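Local coordinates for protein chloromuconate cycloisomerase (Rhodococcus opacus, PDB 4M0X) that is an enolase-superfamily enzyme that holds a manganese ion in its barrel domain, at residues I78-S90 with I107-S119. Numbering follows the deposited sequence.
Sequences IIGRDPSTIGVAS and IETALWDDRERRS. Unlike the reference sequence in segment 107-119: D113 (reference Thr), D114 (reference Ser), R115 (reference Ala).
I86 packs as a knob into the hole formed on helix 107-118 by E108, L111, W112 and R115. Its two branches share the work: I86 CD1 stands over the face of the W112 six-membered ring, 3.9 Å from the centroid and 11° off the normal, a CH-pi contact, while I86 CG2 lies 3.8 Å from W112 NE1 over the same indole. I86 CG2 reaches the indole because it stands anti to the backbone N, with I86 CG1 beside that N (chi1 -65°) and 3.9 Å from L111 CB, so one branched chain touches ring and leucine together. Helix 86-90 runs nearly antiparallel to helix 107-118 (168°) within the N-terminal alpha+beta domain that enolase-superfamily enzymes carry beside the barrel; L111 also packs on V38 of its sheet. At one end, compact, apolar P83 sets CB over one face of the R118 guanidinium, 3.4 Å from R118 NH1; R118 NH2 gives P83 O a weak hydrogen bond, and R118 NE forms a salt bridge with D114 OD1. S84, a small residue, lies with CB 3.4 Å from R115 NE, obliquely to the guanidinium, whose NH2 forms a salt bridge with D125 of the second subunit. At the other end, a water links S90 OG to E108 OE2, while E108 OE1 and OE2 accept hydrogen bonds from L278 N and S279 N respectively.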
# COMPACT_ATOMS: atom_id res chain seq x y z
N ILE A 78 16.41 -3.84 42.87
CA ILE A 78 15.38 -3.27 43.75
C ILE A 78 15.85 -3.07 45.20
O ILE A 78 15.62 -2.01 45.79
CB ILE A 78 14.05 -4.10 43.71
CG1 ILE A 78 13.59 -4.34 42.25
CG2 ILE A 78 12.96 -3.44 44.54
CD1 ILE A 78 13.23 -3.10 41.46
N ILE A 79 16.51 -4.08 45.77
CA ILE A 79 17.14 -3.90 47.08
C ILE A 79 18.21 -2.79 47.05
O ILE A 79 19.15 -2.82 46.24
CB ILE A 79 17.80 -5.22 47.55
CG1 ILE A 79 16.88 -6.43 47.32
CG2 ILE A 79 18.30 -5.09 48.98
CD1 ILE A 79 15.81 -6.69 48.36
N GLY A 80 18.05 -1.79 47.92
CA GLY A 80 19.02 -0.70 48.06
C GLY A 80 18.75 0.52 47.20
O GLY A 80 19.50 1.51 47.26
N ARG A 81 17.68 0.44 46.40
CA ARG A 81 17.25 1.50 45.50
C ARG A 81 16.35 2.52 46.18
O ARG A 81 15.73 2.24 47.22
CB ARG A 81 16.54 0.90 44.28
CG ARG A 81 15.35 1.72 43.75
CD ARG A 81 14.83 1.36 42.34
NE ARG A 81 15.86 0.96 41.37
CZ ARG A 81 16.74 1.78 40.79
NH1 ARG A 81 16.72 3.08 41.10
NH2 ARG A 81 17.63 1.29 39.92
N ASP A 82 16.31 3.72 45.61
CA ASP A 82 15.36 4.76 46.02
C ASP A 82 13.92 4.37 45.59
O ASP A 82 13.62 4.27 44.39
CB ASP A 82 15.79 6.09 45.40
CG ASP A 82 14.99 7.28 45.93
OD1 ASP A 82 14.00 7.13 46.71
OD2 ASP A 82 15.37 8.40 45.52
N PRO A 83 13.03 4.16 46.57
CA PRO A 83 11.69 3.65 46.33
C PRO A 83 10.86 4.52 45.39
O PRO A 83 9.91 4.02 44.76
CB PRO A 83 11.04 3.66 47.72
CG PRO A 83 12.12 3.89 48.70
CD PRO A 83 13.26 4.51 47.98
N SER A 84 11.21 5.81 45.31
CA SER A 84 10.47 6.75 44.44
C SER A 84 10.88 6.69 42.96
O SER A 84 10.24 7.33 42.12
CB SER A 84 10.59 8.19 44.95
OG SER A 84 11.94 8.62 44.91
N THR A 85 11.96 5.95 42.66
CA THR A 85 12.49 5.89 41.30
C THR A 85 11.98 4.63 40.58
O THR A 85 12.75 3.72 40.22
CB THR A 85 14.05 6.04 41.22
OG1 THR A 85 14.71 5.10 42.07
CG2 THR A 85 14.45 7.39 41.67
N ILE A 86 10.66 4.59 40.39
CA ILE A 86 9.95 3.47 39.78
C ILE A 86 10.29 3.37 38.30
O ILE A 86 10.38 2.26 37.75
CB ILE A 86 8.42 3.61 39.99
CG1 ILE A 86 8.11 3.51 41.49
CG2 ILE A 86 7.63 2.55 39.24
CD1 ILE A 86 7.25 4.65 42.00
N GLY A 87 10.48 4.53 37.68
CA GLY A 87 10.89 4.60 36.28
C GLY A 87 12.18 3.85 36.03
O GLY A 87 12.25 2.98 35.15
N VAL A 88 13.21 4.16 36.82
CA VAL A 88 14.54 3.57 36.62
C VAL A 88 14.55 2.10 37.03
O VAL A 88 15.32 1.30 36.49
CB VAL A 88 15.66 4.29 37.42
CG1 VAL A 88 17.04 3.77 36.98
CG2 VAL A 88 15.56 5.80 37.24
N ALA A 89 13.69 1.77 37.99
CA ALA A 89 13.60 0.41 38.49
C ALA A 89 13.01 -0.44 37.37
O ALA A 89 13.43 -1.58 37.16
CB ALA A 89 12.73 0.37 39.73
N SER A 90 12.06 0.14 36.63
CA SER A 90 11.44 -0.58 35.52
C SER A 90 12.43 -0.77 34.40
O SER A 90 12.51 -1.86 33.83
CB SER A 90 10.21 0.13 35.02
OG SER A 90 9.23 0.16 36.03
N ILE A 107 6.39 -6.42 41.09
CA ILE A 107 7.34 -5.46 41.64
C ILE A 107 7.00 -3.99 41.33
O ILE A 107 6.97 -3.15 42.24
CB ILE A 107 8.72 -5.71 41.08
CG1 ILE A 107 9.16 -7.09 41.53
CG2 ILE A 107 9.68 -4.60 41.50
CD1 ILE A 107 10.58 -7.46 41.13
N GLU A 108 6.79 -3.67 40.04
CA GLU A 108 6.47 -2.29 39.67
C GLU A 108 5.24 -1.88 40.46
O GLU A 108 5.18 -0.78 40.99
CB GLU A 108 6.23 -2.16 38.15
CG GLU A 108 6.12 -0.71 37.63
CD GLU A 108 4.69 -0.27 37.31
OE1 GLU A 108 3.76 -0.74 37.98
OE2 GLU A 108 4.47 0.55 36.39
N THR A 109 4.29 -2.79 40.57
CA THR A 109 3.01 -2.52 41.21
C THR A 109 3.18 -2.37 42.75
O THR A 109 2.70 -1.41 43.35
CB THR A 109 2.01 -3.59 40.69
OG1 THR A 109 0.93 -2.95 40.02
CG2 THR A 109 1.51 -4.61 41.70
N ALA A 110 3.89 -3.29 43.38
CA ALA A 110 4.21 -3.16 44.80
C ALA A 110 4.86 -1.82 45.08
O ALA A 110 4.52 -1.17 46.07
CB ALA A 110 5.12 -4.28 45.25
N LEU A 111 5.80 -1.42 44.22
CA LEU A 111 6.42 -0.12 44.28
C LEU A 111 5.45 1.06 44.26
O LEU A 111 5.63 2.02 45.02
CB LEU A 111 7.40 0.02 43.15
CG LEU A 111 8.88 -0.06 43.50
CD1 LEU A 111 9.17 -0.59 44.89
CD2 LEU A 111 9.55 -0.88 42.41
N TRP A 112 4.43 1.00 43.40
CA TRP A 112 3.40 2.04 43.40
C TRP A 112 2.52 2.02 44.67
O TRP A 112 2.21 3.07 45.24
CB TRP A 112 2.53 1.96 42.17
CG TRP A 112 3.12 2.50 40.91
CD1 TRP A 112 3.37 1.80 39.76
CD2 TRP A 112 3.47 3.87 40.63
NE1 TRP A 112 3.88 2.64 38.79
CE2 TRP A 112 3.95 3.91 39.30
CE3 TRP A 112 3.41 5.06 41.37
CZ2 TRP A 112 4.40 5.10 38.70
CZ3 TRP A 112 3.86 6.24 40.76
CH2 TRP A 112 4.33 6.24 39.43
N ASP A 113 2.13 0.83 45.11
CA ASP A 113 1.44 0.69 46.40
C ASP A 113 2.21 1.35 47.58
O ASP A 113 1.65 2.11 48.38
CB ASP A 113 1.20 -0.80 46.66
CG ASP A 113 0.31 -1.05 47.85
OD1 ASP A 113 -0.90 -0.73 47.78
OD2 ASP A 113 0.80 -1.60 48.86
N ASP A 114 3.50 1.04 47.67
CA ASP A 114 4.45 1.69 48.59
C ASP A 114 4.35 3.22 48.46
O ASP A 114 4.26 3.96 49.46
CB ASP A 114 5.87 1.20 48.24
CG ASP A 114 6.90 1.39 49.39
OD1 ASP A 114 6.53 1.74 50.54
OD2 ASP A 114 8.13 1.18 49.12
N ARG A 115 4.35 3.70 47.22
CA ARG A 115 4.36 5.12 46.98
C ARG A 115 3.11 5.74 47.57
O ARG A 115 3.18 6.58 48.48
CB ARG A 115 4.47 5.41 45.50
CG ARG A 115 5.21 6.69 45.20
CD ARG A 115 6.70 6.53 45.42
NE ARG A 115 7.29 7.85 45.55
CZ ARG A 115 7.27 8.59 46.66
NH1 ARG A 115 6.71 8.13 47.77
NH2 ARG A 115 7.80 9.80 46.65
N GLU A 116 1.96 5.28 47.08
CA GLU A 116 0.65 5.67 47.58
C GLU A 116 0.55 5.67 49.10
O GLU A 116 -0.06 6.54 49.69
N ARG A 117 1.17 4.70 49.74
CA ARG A 117 1.13 4.68 51.20
C ARG A 117 2.11 5.57 51.94
O ARG A 117 1.80 6.04 53.01
CB ARG A 117 1.30 3.27 51.68
CG ARG A 117 0.05 2.54 51.35
CD ARG A 117 0.28 1.10 51.59
NE ARG A 117 -0.87 0.39 51.13
CZ ARG A 117 -0.94 -0.93 51.09
NH1 ARG A 117 0.11 -1.65 51.47
NH2 ARG A 117 -2.04 -1.53 50.67
N ARG A 118 3.30 5.76 51.38
CA ARG A 118 4.19 6.75 51.95
C ARG A 118 3.47 8.11 51.87
O ARG A 118 3.35 8.79 52.88
CB ARG A 118 5.56 6.72 51.28
CG ARG A 118 6.24 5.36 51.39
CD ARG A 118 7.48 5.26 50.49
NE ARG A 118 7.24 4.44 49.29
CZ ARG A 118 7.71 4.70 48.07
NH1 ARG A 118 8.44 5.79 47.86
NH2 ARG A 118 7.45 3.87 47.04
N SER A 119 2.94 8.46 50.69
CA SER A 119 2.23 9.73 50.50
C SER A 119 0.84 9.74 51.14
O SER A 119 0.20 10.77 51.22
CB SER A 119 2.12 10.06 49.01
OG SER A 119 3.36 10.48 48.45
O HOH W 1 7.27 1.71 35.98